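Local structure of DUF2019 domain-containing protein (Rhodopseudomonas palustris, 2I9C) at residues 4-7 / 8-11; 35-38 / 39-43; 56-59 / 60-63. The protein is of unknown function but is a small, all-helical protein of the DUF2019 family, which belongs to the TPR clan of helical-repeat proteins. All coordinates share one frame; numbering follows the deposited sequence.

Contact 1: residues 4-7 / 8-11; sequences LDLH and QMTT
Met9 closes a tight loop on Leu6: its backbone N donates to Leu6 O at 3.0 Å, arriving from above the carbonyl plane rather than on a lone pair. The closure brings the two side chains side by side, pointing the same way, and CD2 of Leu6 meets SE of Met9 at 3.8 Å. The selenium marks a selenomethionine in place of the natural methionine. Long and apolar, both side chains suit the inner side of the loop, where each rests on Leu14 of helix 11-30 and Met9 also touches Leu17.

The residues between them are polar and lie at the surface. Gln8 bends at its second torsion (chi2 -44°) and so swings its amide back to His7, NE2 coming to the ring edge, 3.5 Å from CD2. Amide and ring planes are 26° apart, and NE2 meets a ring carbon, not a ring nitrogen.

Asp5 prepares the turn from the second shell. With CG anti to the backbone N (chi1 172°), its OD1 takes the N-H of His7 at 2.9 Å, met nearly along the C-O axis. Farther out, Leu4 N donates to Glu46, while Arg54 binds Met9 O and Thr11 OG1. An Asx turn at Asp5 thus runs into a type I beta turn from Leu6 to Met9, followed by Thr10, whose OG1 accepts from Asp13 N: the N-cap that opens helix 11-30.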
loop_
_atom_site.group_PDB
_atom_site.type_symbol
_atom_site.label_atom_id
_atom_site.label_comp_id
_atom_site.label_asym_id
_atom_site.label_seq_id
_atom_site.Cartn_x
_atom_site.Cartn_y
_atom_site.Cartn_z
ATOM N N LEU A 4 -11.982 5.651 -11.715
ATOM C CA LEU A 4 -12.378 4.349 -12.314
ATOM C C LEU A 4 -13.548 3.641 -11.635
ATOM O O LEU A 4 -13.667 3.670 -10.406
ATOM C CB LEU A 4 -11.201 3.365 -12.269
ATOM C CG LEU A 4 -9.909 3.597 -13.044
ATOM C CD1 LEU A 4 -8.812 2.791 -12.385
ATOM C CD2 LEU A 4 -10.072 3.223 -14.529
ATOM N N ASP A 5 -14.371 2.965 -12.430
ATOM C CA ASP A 5 -15.334 1.993 -11.889
ATOM C C ASP A 5 -14.697 0.583 -11.757
ATOM O O ASP A 5 -14.430 -0.108 -12.757
ATOM C CB ASP A 5 -16.621 1.967 -12.742
ATOM C CG ASP A 5 -17.583 0.828 -12.352
ATOM O OD1 ASP A 5 -17.386 0.197 -11.283
ATOM O OD2 ASP A 5 -18.541 0.561 -13.128
ATOM N N LEU A 6 -14.474 0.164 -10.510
ATOM C CA LEU A 6 -13.778 -1.096 -10.194
ATOM C C LEU A 6 -14.736 -2.034 -9.502
ATOM O O LEU A 6 -14.379 -3.135 -9.089
ATOM C CB LEU A 6 -12.603 -0.803 -9.272
ATOM C CG LEU A 6 -11.569 0.074 -9.943
ATOM C CD1 LEU A 6 -10.596 0.618 -8.925
ATOM C CD2 LEU A 6 -10.878 -0.705 -11.047
ATOM N N HIS A 7 -15.976 -1.571 -9.409
ATOM C CA HIS A 7 -17.041 -2.222 -8.676
ATOM C C HIS A 7 -17.344 -3.606 -9.219
ATOM O O HIS A 7 -17.885 -4.447 -8.504
ATOM C CB HIS A 7 -18.300 -1.329 -8.753
ATOM C CG HIS A 7 -19.351 -1.676 -7.754
ATOM N ND1 HIS A 7 -19.569 -0.927 -6.618
ATOM C CD2 HIS A 7 -20.243 -2.696 -7.715
ATOM C CE1 HIS A 7 -20.564 -1.459 -5.929
ATOM N NE2 HIS A 7 -20.984 -2.541 -6.568
ATOM N N GLN A 8 -16.993 -3.833 -10.486
ATOM C CA GLN A 8 -17.297 -5.095 -11.171
ATOM C C GLN A 8 -16.163 -6.121 -11.088
ATOM O O GLN A 8 -16.303 -7.258 -11.527
ATOM C CB GLN A 8 -17.709 -4.847 -12.641
ATOM C CG GLN A 8 -18.998 -4.073 -12.780
ATOM C CD GLN A 8 -20.048 -4.581 -11.810
ATOM O OE1 GLN A 8 -20.346 -5.787 -11.757
ATOM N NE2 GLN A 8 -20.604 -3.663 -11.019
HETATM N N MSE A 9 -15.038 -5.699 -10.526
HETATM C CA MSE A 9 -13.873 -6.562 -10.423
HETATM C C MSE A 9 -13.939 -7.434 -9.195
HETATM O O MSE A 9 -14.434 -6.991 -8.157
HETATM C CB MSE A 9 -12.609 -5.719 -10.399
HETATM C CG MSE A 9 -12.120 -5.378 -11.790
HETATM SE SE MSE A 9 -10.386 -4.410 -11.735
HETATM C CE MSE A 9 -9.413 -5.530 -10.725
ATOM N N THR A 10 -13.461 -8.674 -9.315
ATOM C CA THR A 10 -13.410 -9.573 -8.162
ATOM C C THR A 10 -12.341 -9.082 -7.197
ATOM O O THR A 10 -11.410 -8.421 -7.581
ATOM C CB THR A 10 -13.129 -11.064 -8.501
ATOM O OG1 THR A 10 -11.813 -11.214 -9.015
ATOM C CG2 THR A 10 -14.169 -11.662 -9.482
ATOM N N THR A 11 -12.515 -9.388 -5.927
ATOM C CA THR A 11 -11.530 -9.062 -4.899
ATOM C C THR A 11 -10.131 -9.617 -5.210
ATOM O O THR A 11 -9.143 -8.889 -5.077
ATOM C CB THR A 11 -12.081 -9.496 -3.504
ATOM O OG1 THR A 11 -13.197 -8.627 -3.198
ATOM C CG2 THR A 11 -10.989 -9.428 -2.438
#

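Contact 2: residues 35-38 / 39-43; sequences SRFN and RLFGV
From Ser35 to Gly42 the backbone runs as regular alpha-helix, each residue from Arg39 to Gly42 donating to the carbonyl four places earlier, with Leu40 N to Arg36 O at 2.9 Å and 172° the straightest of the four. Over that same carbonyl lies the Leu40 side chain: CG stands 3.2 Å from Arg36 O, placed there because it is anti to its own carbonyl carbon (chi1 -67°). Arg36 reaches forward along the helix to meet it. With its CG anti to the backbone N (chi1 179°), that carbon packs 3.8 Å from Leu40 CD1, and the bend at the next torsion brings NE within 4.1 Å of the same CD1. The guanidinium carries on toward Glu24, with which NH2 makes a long, weak ion pair. Leu40 itself is buried against Glu24, so this edge of helix 34-53 lies along helix 11-30, the two neighbouring helices of this TPR-clan protein packing side against side. With an alanine at Leu40, a gap would probably open beside the aliphatic part of Arg36 and leave that chain freer to turn.

The aromatic pair faces another way. CZ of Phe37 comes within 4.4 Å of Phe41 CD1, a loose apolar contact. Phe37 reaches Ala28 and Leu29 of helix 11-30 as well as Gln72, and Phe41 touches Gln76; large flat rings suit this position because they can bridge to helix 71-79. On the exposed side Arg39 lays its CG 3.5 Å from Ser35 O before its extended chain leads off the helix.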
loop_
_atom_site.group_PDB
_atom_site.type_symbol
_atom_site.label_atom_id
_atom_site.label_comp_id
_atom_site.label_asym_id
_atom_site.label_seq_id
_atom_site.Cartn_x
_atom_site.Cartn_y
_atom_site.Cartn_z
ATOM N N SER A 35 4.941 11.747 -13.735
ATOM C CA SER A 35 3.515 11.777 -14.130
ATOM C C SER A 35 2.885 10.372 -14.071
ATOM O O SER A 35 1.785 10.223 -13.565
ATOM C CB SER A 35 3.248 12.482 -15.469
ATOM O OG SER A 35 3.658 11.716 -16.588
ATOM N N ARG A 36 3.621 9.362 -14.539
ATOM C CA ARG A 36 3.190 7.968 -14.507
ATOM C C ARG A 36 3.055 7.460 -13.058
ATOM O O ARG A 36 2.079 6.776 -12.725
ATOM C CB ARG A 36 4.155 7.085 -15.335
ATOM C CG ARG A 36 3.844 5.583 -15.377
ATOM C CD ARG A 36 2.660 5.375 -16.295
ATOM N NE ARG A 36 2.264 3.974 -16.488
ATOM C CZ ARG A 36 1.349 3.588 -17.382
ATOM N NH1 ARG A 36 0.733 4.498 -18.138
ATOM N NH2 ARG A 36 1.033 2.297 -17.508
ATOM N N PHE A 37 4.033 7.784 -12.204
ATOM C CA PHE A 37 3.946 7.447 -10.782
ATOM C C PHE A 37 2.659 7.965 -10.135
ATOM O O PHE A 37 1.982 7.228 -9.437
ATOM C CB PHE A 37 5.142 8.004 -9.973
ATOM C CG PHE A 37 4.984 7.771 -8.498
ATOM C CD1 PHE A 37 5.258 6.516 -7.953
ATOM C CD2 PHE A 37 4.440 8.759 -7.685
ATOM C CE1 PHE A 37 5.064 6.258 -6.585
ATOM C CE2 PHE A 37 4.235 8.513 -6.317
ATOM C CZ PHE A 37 4.545 7.269 -5.769
ATOM N N ASN A 38 2.344 9.245 -10.383
ATOM C CA ASN A 38 1.166 9.897 -9.819
ATOM C C ASN A 38 -0.136 9.232 -10.287
ATOM O O ASN A 38 -1.052 9.013 -9.493
ATOM C CB ASN A 38 1.170 11.414 -10.188
ATOM C CG ASN A 38 2.274 12.169 -9.489
ATOM O OD1 ASN A 38 2.729 11.776 -8.388
ATOM N ND2 ASN A 38 2.717 13.263 -10.109
ATOM N N ARG A 39 -0.214 8.888 -11.569
ATOM C CA ARG A 39 -1.421 8.221 -12.065
ATOM C C ARG A 39 -1.560 6.811 -11.498
ATOM O O ARG A 39 -2.640 6.418 -11.101
ATOM C CB ARG A 39 -1.507 8.234 -13.582
ATOM C CG ARG A 39 -1.574 9.638 -14.169
ATOM C CD ARG A 39 -2.088 9.623 -15.606
ATOM N NE ARG A 39 -2.414 10.958 -16.031
ATOM C CZ ARG A 39 -3.593 11.538 -15.822
ATOM N NH1 ARG A 39 -4.554 10.889 -15.174
ATOM N NH2 ARG A 39 -3.792 12.765 -16.208
ATOM N N LEU A 40 -0.468 6.054 -11.462
ATOM C CA LEU A 40 -0.445 4.746 -10.795
ATOM C C LEU A 40 -0.818 4.813 -9.318
ATOM O O LEU A 40 -1.515 3.922 -8.805
ATOM C CB LEU A 40 0.928 4.103 -10.981
ATOM C CG LEU A 40 1.248 3.709 -12.422
ATOM C CD1 LEU A 40 2.724 3.433 -12.467
ATOM C CD2 LEU A 40 0.452 2.506 -12.893
ATOM N N PHE A 41 -0.382 5.866 -8.631
ATOM C CA PHE A 41 -0.808 6.074 -7.246
ATOM C C PHE A 41 -2.318 6.246 -7.125
ATOM O O PHE A 41 -2.928 5.619 -6.259
ATOM C CB PHE A 41 -0.083 7.268 -6.581
ATOM C CG PHE A 41 -0.342 7.381 -5.094
ATOM C CD1 PHE A 41 0.451 6.663 -4.189
ATOM C CD2 PHE A 41 -1.391 8.155 -4.601
ATOM C CE1 PHE A 41 0.215 6.748 -2.811
ATOM C CE2 PHE A 41 -1.641 8.252 -3.223
ATOM C CZ PHE A 41 -0.822 7.540 -2.323
ATOM N N GLY A 42 -2.911 7.113 -7.969
ATOM C CA GLY A 42 -4.377 7.288 -8.010
ATOM C C GLY A 42 -5.121 5.974 -8.258
ATOM O O GLY A 42 -6.127 5.677 -7.597
ATOM N N VAL A 43 -4.649 5.194 -9.219
ATOM C CA VAL A 43 -5.260 3.881 -9.484
ATOM C C VAL A 43 -5.220 2.991 -8.243
ATOM O O VAL A 43 -6.232 2.347 -7.878
ATOM C CB VAL A 43 -4.594 3.158 -10.690
ATOM C CG1 VAL A 43 -5.195 1.787 -10.858
ATOM C CG2 VAL A 43 -4.844 3.947 -11.958
#

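Contact 3: residues 56-59 / 60-63; sequences GDQR and TALL
Ala61 N and Leu62 N are satisfied by carbonyls only three residues back: Ala61 N meets Gln58 O at 2.9 Å, and Leu62 N meets Arg59 O at the same 2.9 Å. Each donor sits above its carbonyl plane and off the lone pairs, and Thr60 N adds a weak bond to Asp57 O at 3.4 Å. This i to i+3 pattern is that of a 3-10 helix, which here leads the chain from helix 34-53 toward helix 71-79.

Its start is organised by Asp57, whose carboxylate, on a short side chain, satisfies three donors at once. OD1 accepts Arg59 N on its anti side, 3.3 Å away, forming an Asx turn, and gives its syn lone pair to Arg59 NE at 3.0 Å. Beside it, OD2 binds Arg59 NH2 at 2.8 Å, again through the syn lone pair, completing a side-on salt bridge that lies near the guanidinium plane and fixes the rotation of that buried group. A bend at Arg59's third torsion (chi3 -63°) turns the guanidinium so that this edge can be offered. NH2 has a second partner in Lys123 O, at the chain's C-terminal end.

Gln58 turns its NE2 to Asp55 O. Gly56 has a positive phi of 92°, at which a side chain would collide with the preceding carbonyl O; its own O accepts from a water that donates at 2.5 Å, and Thr60 OG1 bonds to the same water, 2.7 Å away.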
loop_
_atom_site.group_PDB
_atom_site.type_symbol
_atom_site.label_atom_id
_atom_site.label_comp_id
_atom_site.label_asym_id
_atom_site.label_seq_id
_atom_site.Cartn_x
_atom_site.Cartn_y
_atom_site.Cartn_z
ATOM N N GLY A 56 -16.978 -6.497 5.033
ATOM C CA GLY A 56 -15.910 -6.981 5.905
ATOM C C GLY A 56 -14.666 -6.092 5.903
ATOM O O GLY A 56 -13.777 -6.283 6.743
ATOM N N ASP A 57 -14.639 -5.091 5.003
ATOM C CA ASP A 57 -13.447 -4.321 4.670
ATOM C C ASP A 57 -12.375 -5.233 4.034
ATOM O O ASP A 57 -11.553 -5.854 4.742
ATOM C CB ASP A 57 -12.913 -3.577 5.906
ATOM C CG ASP A 57 -11.927 -2.504 5.556
ATOM O OD1 ASP A 57 -11.267 -2.610 4.514
ATOM O OD2 ASP A 57 -11.793 -1.557 6.358
ATOM N N GLN A 58 -12.404 -5.325 2.699
ATOM C CA GLN A 58 -11.568 -6.316 2.004
ATOM C C GLN A 58 -10.144 -5.789 1.798
ATOM O O GLN A 58 -9.345 -6.443 1.184
ATOM C CB GLN A 58 -12.177 -6.748 0.657
ATOM C CG GLN A 58 -13.390 -7.664 0.777
ATOM C CD GLN A 58 -13.088 -8.898 1.591
ATOM O OE1 GLN A 58 -12.099 -9.632 1.328
ATOM N NE2 GLN A 58 -13.924 -9.141 2.607
ATOM N N ARG A 59 -9.805 -4.631 2.376
ATOM C CA ARG A 59 -8.372 -4.273 2.462
ATOM C C ARG A 59 -7.558 -5.378 3.158
ATOM O O ARG A 59 -6.347 -5.484 2.965
ATOM C CB ARG A 59 -8.176 -2.928 3.187
ATOM C CG ARG A 59 -8.610 -1.721 2.373
ATOM C CD ARG A 59 -8.477 -0.400 3.169
ATOM N NE ARG A 59 -9.342 -0.340 4.362
ATOM C CZ ARG A 59 -9.395 0.699 5.202
ATOM N NH1 ARG A 59 -8.693 1.773 4.946
ATOM N NH2 ARG A 59 -10.178 0.678 6.263
ATOM N N THR A 60 -8.220 -6.165 4.001
ATOM C CA THR A 60 -7.637 -7.335 4.624
ATOM C C THR A 60 -6.978 -8.277 3.591
ATOM O O THR A 60 -5.969 -8.934 3.869
ATOM C CB THR A 60 -8.724 -8.095 5.448
ATOM O OG1 THR A 60 -9.064 -7.291 6.581
ATOM C CG2 THR A 60 -8.176 -9.373 5.991
ATOM N N ALA A 61 -7.513 -8.301 2.377
ATOM C CA ALA A 61 -6.951 -9.164 1.376
ATOM C C ALA A 61 -5.543 -8.712 0.925
ATOM O O ALA A 61 -4.808 -9.533 0.360
ATOM C CB ALA A 61 -7.925 -9.267 0.165
ATOM N N LEU A 62 -5.162 -7.440 1.187
ATOM C CA LEU A 62 -3.815 -6.944 0.808
ATOM C C LEU A 62 -2.690 -7.474 1.697
ATOM O O LEU A 62 -1.499 -7.342 1.373
ATOM C CB LEU A 62 -3.768 -5.392 0.810
ATOM C CG LEU A 62 -4.763 -4.730 -0.144
ATOM C CD1 LEU A 62 -4.843 -3.204 0.180
ATOM C CD2 LEU A 62 -4.350 -5.036 -1.604
ATOM N N LEU A 63 -3.064 -8.036 2.843
ATOM C CA LEU A 63 -2.101 -8.658 3.718
ATOM C C LEU A 63 -1.249 -9.736 2.984
ATOM O O LEU A 63 -0.078 -9.913 3.326
ATOM C CB LEU A 63 -2.807 -9.236 4.963
ATOM C CG LEU A 63 -3.392 -8.317 6.061
ATOM C CD1 LEU A 63 -4.118 -9.166 7.111
ATOM C CD2 LEU A 63 -2.270 -7.529 6.784
HETATM O O HOH W 1 -11.751 -7.777 6.397
#

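Contacts 1 and 2 lie at the surface, with centres about 18 Å apart, whereas contact 3 is partly buried and nearest the chain's middle. Contact 1 is the bridge between the others: Leu4 packs on Val43 of contact 2, and Thr11 on Gln58 and Ala61 of contact 3. Contacts 2 and 3 do not touch, their nearest atoms being about 10 Å apart. The chemistry follows the place. Within helix 34-53, contact 2 relies on main-chain bonds and apolar side-chain packing; contacts 1 and 3, in a loop leading into a helix and a 3-10 segment, each use an aspartate Asx turn, but only contact 3 has a salt bridge, with its arginine buried.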